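Long-range contacts in member of DUF4221 family (Bacteroides vulgatus, PDB 3S9J), which is of unknown function but folds as a six-bladed beta-propeller that binds sodium ions in the crystal: residues Phe216-Asp220 and Lys242-Pro246; Pro186-Glu190 and Lys245-Gly249. All coordinates share one frame; numbering follows the deposited sequence.

Interaction 1 of 2, residues Phe216-Asp220 and Lys242-Pro246; sequences FFGYD and KSMKP
The turn between strands 211-216 and 221-225 of one four-stranded propeller blade meets the loop 242-246 that follows the last strand of the same blade, and Asp220 grips Ser243 and Met244 across this junction. Met244 N donates to Asp220 OD1 at 2.8 Å, with an N-H...O angle of 163°. Ser243 OG donates to Asp220 OD2 at 2.7 Å. Each donor approaches its oxygen 39° out of the carboxylate plane. The hydroxyl is carried to the acid by a torsion that sets OG anti to the backbone N of Ser243 (chi1 171°). A water adds a third link, donating both to Asp220 OD1 and to Lys242 O. Asp220 N returns a weak bond to Met244 O, with N and O 3.5 Å apart.

Phe216-Tyr219 form a type I beta turn, closed by Tyr219 N bonding to Phe216 O. Gly218 lies against Pro246, their CA atoms 4.1 Å apart, and the Pro246 ring packs on the glycine backbone, with CD 3.4 Å from Gly218 O. The selenomethionine side chain of Met244 lies along the turn, with CG 3.4 Å from Gly218 O. The Tyr219 ring lies alongside the Lys245 chain, both pointing the same way, with CE1 3.7 Å from Lys245 CD. Met244 O is at the edge of this ring, near its plane. Behind the contact, Tyr219 O accepts a bond from Arg281, and Phe217 stacks on Trp268.

Both carboxylate oxygens of the buried Asp220 are held from the loop, which fixes the rotation of the group. Its three donors, one of them a water, would be expected to favour the ionised acid.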
ATOM      1  N   PHE A 216      -8.297  -7.500  -3.718  1.00 25.39           N
ATOM      2  CA  PHE A 216      -9.042  -7.544  -2.462  1.00 24.80           C
ATOM      3  C   PHE A 216      -8.367  -8.543  -1.543  1.00 23.83           C
ATOM      4  O   PHE A 216      -8.009  -9.627  -1.953  1.00 27.34           O
ATOM      5  CB  PHE A 216     -10.540  -7.902  -2.674  1.00 25.17           C
ATOM      6  CG  PHE A 216     -11.359  -6.741  -3.131  1.00 24.61           C
ATOM      7  CD1 PHE A 216     -11.924  -5.872  -2.211  1.00 26.28           C
ATOM      8  CD2 PHE A 216     -11.488  -6.472  -4.478  1.00 27.01           C
ATOM      9  CE1 PHE A 216     -12.623  -4.775  -2.623  1.00 26.93           C
ATOM     10  CE2 PHE A 216     -12.161  -5.363  -4.909  1.00 27.43           C
ATOM     11  CZ  PHE A 216     -12.760  -4.517  -3.986  1.00 26.41           C
ATOM     12  N   PHE A 217      -8.133  -8.120  -0.310  1.00 23.33           N
ATOM     13  CA  PHE A 217      -7.447  -8.962   0.660  1.00 23.66           C
ATOM     14  C   PHE A 217      -8.152 -10.314   0.829  1.00 25.28           C
ATOM     15  O   PHE A 217      -7.497 -11.341   1.004  1.00 25.47           O
ATOM     16  CB  PHE A 217      -7.348  -8.264   2.010  1.00 23.26           C
ATOM     17  CG  PHE A 217      -6.668  -6.901   1.967  1.00 22.44           C
ATOM     18  CD1 PHE A 217      -5.593  -6.649   1.117  1.00 22.62           C
ATOM     19  CD2 PHE A 217      -7.093  -5.884   2.817  1.00 22.32           C
ATOM     20  CE1 PHE A 217      -4.955  -5.378   1.125  1.00 22.29           C
ATOM     21  CE2 PHE A 217      -6.482  -4.626   2.803  1.00 24.45           C
ATOM     22  CZ  PHE A 217      -5.411  -4.398   1.969  1.00 21.19           C
ATOM     23  N   GLY A 218      -9.470 -10.318   0.752  1.00 26.08           N
ATOM     24  CA  GLY A 218     -10.232 -11.549   0.990  1.00 28.50           C
ATOM     25  C   GLY A 218     -10.565 -12.377  -0.229  1.00 27.91           C
ATOM     26  O   GLY A 218     -11.410 -13.257  -0.140  1.00 31.66           O
ATOM     27  N   TYR A 219      -9.914 -12.132  -1.364  1.00 27.74           N
ATOM     28  CA  TYR A 219     -10.326 -12.753  -2.623  1.00 27.01           C
ATOM     29  C   TYR A 219      -9.177 -13.354  -3.417  1.00 28.91           C
ATOM     30  O   TYR A 219      -8.124 -12.751  -3.565  1.00 27.68           O
ATOM     31  CB  TYR A 219     -11.057 -11.717  -3.484  1.00 26.98           C
ATOM     32  CG  TYR A 219     -11.958 -12.244  -4.587  1.00 29.99           C
ATOM     33  CD1 TYR A 219     -12.739 -13.386  -4.413  1.00 34.04           C
ATOM     34  CD2 TYR A 219     -12.076 -11.560  -5.787  1.00 36.42           C
ATOM     35  CE1 TYR A 219     -13.600 -13.828  -5.423  1.00 40.57           C
ATOM     36  CE2 TYR A 219     -12.922 -11.995  -6.804  1.00 38.50           C
ATOM     37  CZ  TYR A 219     -13.680 -13.122  -6.618  1.00 39.45           C
ATOM     38  OH  TYR A 219     -14.528 -13.530  -7.626  1.00 40.04           O
ATOM     39  N   ASP A 220      -9.423 -14.535  -3.984  1.00 30.35           N
ATOM     40  CA  ASP A 220      -8.448 -15.250  -4.802  1.00 32.71           C
ATOM     41  C   ASP A 220      -8.039 -14.527  -6.077  1.00 31.02           C
ATOM     42  O   ASP A 220      -6.967 -14.779  -6.589  1.00 34.40           O
ATOM     43  CB  ASP A 220      -9.024 -16.584  -5.269  1.00 35.23           C
ATOM     44  CG  ASP A 220      -9.123 -17.607  -4.185  1.00 37.41           C
ATOM     45  OD1 ASP A 220      -8.869 -17.322  -3.006  1.00 36.12           O
ATOM     46  OD2 ASP A 220      -9.418 -18.742  -4.563  1.00 43.19           O
ATOM     47  N   LYS A 242      -6.369 -22.221   1.203  1.00 34.96           N
ATOM     48  CA  LYS A 242      -7.685 -22.622   0.735  1.00 39.63           C
ATOM     49  C   LYS A 242      -8.265 -21.456  -0.075  1.00 38.19           C
ATOM     50  O   LYS A 242      -8.012 -20.287   0.253  1.00 36.93           O
ATOM     51  CB  LYS A 242      -8.536 -22.880   1.983  1.00 42.48           C
ATOM     52  CG  LYS A 242      -9.807 -23.598   1.775  1.00 50.54           C
ATOM     53  CD  LYS A 242     -10.597 -23.664   3.095  1.00 62.21           C
ATOM     54  CE  LYS A 242     -11.903 -24.422   2.916  1.00 63.29           C
ATOM     55  NZ  LYS A 242     -11.605 -25.827   2.590  1.00 69.47           N
ATOM     56  N   SER A 243      -9.031 -21.761  -1.110  1.00 36.35           N
ATOM     57  CA  SER A 243      -9.719 -20.716  -1.879  1.00 37.29           C
ATOM     58  C   SER A 243     -10.605 -19.884  -0.964  1.00 37.93           C
ATOM     59  O   SER A 243     -11.207 -20.414  -0.029  1.00 36.13           O
ATOM     60  CB  SER A 243     -10.530 -21.328  -3.025  1.00 40.85           C
ATOM     61  OG  SER A 243     -11.334 -20.344  -3.626  1.00 42.85           O
HETATM   62  N   MSE A 244     -10.655 -18.565  -1.194  1.00 37.95           N
HETATM   63  CA  MSE A 244     -11.432 -17.680  -0.324  1.00 38.48           C
HETATM   64  C   MSE A 244     -12.221 -16.599  -1.051  1.00 37.81           C
HETATM   65  O   MSE A 244     -11.894 -16.192  -2.189  1.00 37.36           O
HETATM   66  CB  MSE A 244     -10.510 -17.015   0.712  1.00 38.10           C
HETATM   67  CG  MSE A 244      -9.533 -16.029   0.147  1.00 34.17           C
HETATM   68 SE   MSE A 244      -8.494 -15.086   1.522  0.75 30.52          SE
HETATM   69  CE  MSE A 244      -7.520 -16.549   2.165  1.00 27.61           C
ATOM     70  N   LYS A 245     -13.269 -16.149  -0.362  1.00 39.48           N
ATOM     71  CA  LYS A 245     -13.983 -14.913  -0.670  1.00 39.63           C
ATOM     72  C   LYS A 245     -14.067 -14.093   0.619  1.00 35.99           C
ATOM     73  O   LYS A 245     -13.881 -14.634   1.718  1.00 36.18           O
ATOM     74  CB  LYS A 245     -15.393 -15.188  -1.228  1.00 40.80           C
ATOM     75  CG  LYS A 245     -15.412 -16.115  -2.454  1.00 55.10           C
ATOM     76  CD  LYS A 245     -16.264 -15.585  -3.640  1.00 63.85           C
ATOM     77  CE  LYS A 245     -17.763 -15.556  -3.361  1.00 68.77           C
ATOM     78  NZ  LYS A 245     -18.555 -15.222  -4.606  1.00 71.77           N
ATOM     79  N   PRO A 246     -14.300 -12.776   0.502  1.00 34.76           N
ATOM     80  CA  PRO A 246     -14.201 -11.986   1.698  1.00 35.63           C
ATOM     81  C   PRO A 246     -15.250 -12.315   2.739  1.00 34.45           C
ATOM     82  O   PRO A 246     -16.324 -12.839   2.431  1.00 36.32           O
ATOM     83  CB  PRO A 246     -14.362 -10.530   1.187  1.00 36.59           C
ATOM     84  CG  PRO A 246     -14.005 -10.598  -0.246  1.00 38.86           C
ATOM     85  CD  PRO A 246     -14.515 -11.925  -0.683  1.00 36.42           C
TER
HETATM   86  O   HOH W   1      -6.985 -18.159  -1.449  1.00 32.60           O

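Interaction 2 of 2, residues Pro186-Glu190 and Lys245-Gly249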
ATOM      1  N   PRO A 186     -19.511  -7.827  -6.439  1.00 35.85           N
ATOM      2  CA  PRO A 186     -20.604  -8.411  -5.630  1.00 37.31           C
ATOM      3  C   PRO A 186     -20.167  -9.685  -4.916  1.00 37.91           C
ATOM      4  O   PRO A 186     -20.762 -10.755  -5.119  1.00 38.47           O
ATOM      5  CB  PRO A 186     -21.681  -8.705  -6.680  1.00 39.28           C
ATOM      6  CG  PRO A 186     -20.890  -9.053  -7.911  1.00 41.86           C
ATOM      7  CD  PRO A 186     -19.689  -8.105  -7.879  1.00 39.20           C
ATOM      8  N   ILE A 187     -19.141  -9.559  -4.082  1.00 36.01           N
ATOM      9  CA  ILE A 187     -18.549 -10.708  -3.381  1.00 35.30           C
ATOM     10  C   ILE A 187     -18.673 -10.602  -1.863  1.00 35.35           C
ATOM     11  O   ILE A 187     -18.017 -11.355  -1.149  1.00 38.52           O
ATOM     12  CB  ILE A 187     -17.055 -10.912  -3.784  1.00 33.67           C
ATOM     13  CG1 ILE A 187     -16.187  -9.721  -3.350  1.00 34.77           C
ATOM     14  CG2 ILE A 187     -16.940 -11.156  -5.281  1.00 39.13           C
ATOM     15  CD1 ILE A 187     -14.694  -9.816  -3.785  1.00 35.52           C
ATOM     16  N   PHE A 188     -19.476  -9.648  -1.384  1.00 33.73           N
ATOM     17  CA  PHE A 188     -19.638  -9.357   0.038  1.00 36.40           C
ATOM     18  C   PHE A 188     -21.062  -9.717   0.445  1.00 40.92           C
ATOM     19  O   PHE A 188     -22.018  -9.079   0.023  1.00 40.35           O
ATOM     20  CB  PHE A 188     -19.351  -7.887   0.306  1.00 36.74           C
ATOM     21  CG  PHE A 188     -18.007  -7.473  -0.167  1.00 32.90           C
ATOM     22  CD1 PHE A 188     -16.881  -7.779   0.584  1.00 31.00           C
ATOM     23  CD2 PHE A 188     -17.857  -6.820  -1.371  1.00 36.15           C
ATOM     24  CE1 PHE A 188     -15.617  -7.429   0.136  1.00 31.46           C
ATOM     25  CE2 PHE A 188     -16.592  -6.444  -1.815  1.00 30.53           C
ATOM     26  CZ  PHE A 188     -15.480  -6.764  -1.065  1.00 32.46           C
ATOM     27  N   LYS A 189     -21.185 -10.752   1.269  1.00 43.18           N
ATOM     28  CA  LYS A 189     -22.467 -11.412   1.549  0.50 44.86           C
ATOM     29  C   LYS A 189     -23.126 -10.966   2.859  1.00 44.50           C
ATOM     30  O   LYS A 189     -24.342 -10.948   2.977  1.00 45.68           O
ATOM     31  CB  LYS A 189     -22.248 -12.928   1.586  0.50 45.96           C
ATOM     32  CG  LYS A 189     -21.535 -13.501   0.348  0.50 51.09           C
ATOM     33  CD  LYS A 189     -22.128 -12.948  -0.958  0.50 53.64           C
ATOM     34  CE  LYS A 189     -21.932 -13.895  -2.150  0.50 56.21           C
ATOM     35  NZ  LYS A 189     -20.504 -14.111  -2.495  0.50 55.84           N
ATOM     36  N   GLU A 190     -22.319 -10.628   3.856  1.00 42.45           N
ATOM     37  CA  GLU A 190     -22.859 -10.299   5.178  1.00 42.53           C
ATOM     38  C   GLU A 190     -23.513  -8.928   5.200  1.00 43.02           C
ATOM     39  O   GLU A 190     -23.008  -7.985   4.592  1.00 39.85           O
ATOM     40  CB  GLU A 190     -21.769 -10.363   6.251  1.00 43.04           C
ATOM     41  CG  GLU A 190     -21.161 -11.749   6.438  1.00 44.54           C
ATOM     42  CD  GLU A 190     -20.082 -12.083   5.433  1.00 48.72           C
ATOM     43  OE1 GLU A 190     -19.511 -11.143   4.832  1.00 45.33           O
ATOM     44  OE2 GLU A 190     -19.799 -13.292   5.248  1.00 52.90           O
ATOM     45  N   LYS A 245     -13.269 -16.149  -0.362  1.00 39.48           N
ATOM     46  CA  LYS A 245     -13.983 -14.913  -0.670  1.00 39.63           C
ATOM     47  C   LYS A 245     -14.067 -14.093   0.619  1.00 35.99           C
ATOM     48  O   LYS A 245     -13.881 -14.634   1.718  1.00 36.18           O
ATOM     49  CB  LYS A 245     -15.393 -15.188  -1.228  1.00 40.80           C
ATOM     50  CG  LYS A 245     -15.412 -16.115  -2.454  1.00 55.10           C
ATOM     51  CD  LYS A 245     -16.264 -15.585  -3.640  1.00 63.85           C
ATOM     52  CE  LYS A 245     -17.763 -15.556  -3.361  1.00 68.77           C
ATOM     53  NZ  LYS A 245     -18.555 -15.222  -4.606  1.00 71.77           N
ATOM     54  N   PRO A 246     -14.300 -12.776   0.502  1.00 34.76           N
ATOM     55  CA  PRO A 246     -14.201 -11.986   1.698  1.00 35.63           C
ATOM     56  C   PRO A 246     -15.250 -12.315   2.739  1.00 34.45           C
ATOM     57  O   PRO A 246     -16.324 -12.839   2.431  1.00 36.32           O
ATOM     58  CB  PRO A 246     -14.362 -10.530   1.187  1.00 36.59           C
ATOM     59  CG  PRO A 246     -14.005 -10.598  -0.246  1.00 38.86           C
ATOM     60  CD  PRO A 246     -14.515 -11.925  -0.683  1.00 36.42           C
ATOM     61  N   LYS A 247     -14.870 -12.066   3.973  1.00 35.83           N
ATOM     62  CA  LYS A 247     -15.746 -12.270   5.121  0.50 37.49           C
ATOM     63  C   LYS A 247     -15.703 -10.963   5.879  1.00 36.33           C
ATOM     64  O   LYS A 247     -14.687 -10.615   6.482  1.00 35.98           O
ATOM     65  CB  LYS A 247     -15.258 -13.421   6.010  0.50 39.42           C
ATOM     66  CG  LYS A 247     -16.397 -14.233   6.648  0.50 43.66           C
ATOM     67  CD  LYS A 247     -16.984 -13.605   7.911  0.50 46.56           C
ATOM     68  CE  LYS A 247     -16.452 -14.268   9.187  0.50 47.19           C
ATOM     69  NZ  LYS A 247     -15.547 -13.383  10.009  0.50 40.89           N
ATOM     70  N   LEU A 248     -16.801 -10.233   5.825  1.00 35.60           N
ATOM     71  CA  LEU A 248     -16.860  -8.975   6.539  1.00 33.21           C
ATOM     72  C   LEU A 248     -16.876  -9.226   8.049  1.00 33.91           C
ATOM     73  O   LEU A 248     -17.493 -10.170   8.517  1.00 37.13           O
ATOM     74  CB  LEU A 248     -18.094  -8.191   6.120  1.00 31.74           C
ATOM     75  CG  LEU A 248     -18.164  -7.774   4.639  1.00 33.44           C
ATOM     76  CD1 LEU A 248     -19.493  -7.077   4.365  1.00 34.66           C
ATOM     77  CD2 LEU A 248     -16.995  -6.843   4.249  1.00 31.88           C
ATOM     78  N   GLY A 249     -16.225  -8.347   8.790  1.00 35.66           N
ATOM     79  CA  GLY A 249     -16.312  -8.352  10.238  1.00 37.28           C
ATOM     80  C   GLY A 249     -17.528  -7.582  10.718  1.00 36.79           C
ATOM     81  O   GLY A 249     -17.912  -6.567  10.136  1.00 35.20           O
TER
HETATM   82  O   HOH W   2     -18.774 -11.475   2.493  1.00 44.70           O
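Apolar packing centres on Pro246, which Ile187 and Phe188 meet with their side chains at about right angles to it. Ile187 CD1 comes within 3.7 Å of Pro246 CG. Phe188 CE1 touches Pro246 CB at 3.5 Å, and its neighbour CD1 meets Leu248 CD2 at 3.8 Å. Ile187 CG1 rests over one face of the Phe188 ring, offset toward its rim. Trp161 meets both Phe188 and Leu248 from outside the two segments.

The contact joins two loops of the beta-propeller: 186-190 follows strand 177-183, the last of one blade, and 245-249 follows strand 231-235, the last of the next blade in sequence.

Glu190 makes the direct hydrogen bond. Leu248 N donates to Glu190 OE1 at 3.0 Å, from well above the carboxylate plane (60° out of it). A bend at chi2 (82°) turns the carboxylate of Glu190 toward this N-H. A water is held by three bonds, accepting from Lys189 N and donating to Glu190 OE1 and Pro246 O. Ile187 O is buried against the proline ring and has no hydrogen-bond partner.

At the exposed edge one modelled conformer of Lys189 puts its NZ 3.1 Å from Lys245 NZ; this like-charge approach is doubtful, since Lys189 has a second conformer.

Overall arrangement
Both interactions use the loop after strand 231-235 and share Lys245 and Pro246; their centres lie 9 Å apart. Interaction 1 ties this loop to a turn of its own blade, whereas interaction 2 ties it to the loop that leaves the preceding blade. Each is partly buried and lies well away from the centre of the chain. The direct hydrogen bonds of interaction 1 centre on a buried carboxylate, beside packing of the turn on Met244 and Pro246. Interaction 2 is more apolar, with one direct hydrogen bond and exposed lysines at its rim. They meet directly: Tyr219 CD2 packs on Ile187 CD1 at 3.7 Å, and Phe216 CE1 on Phe188 CZ at 3.8 Å.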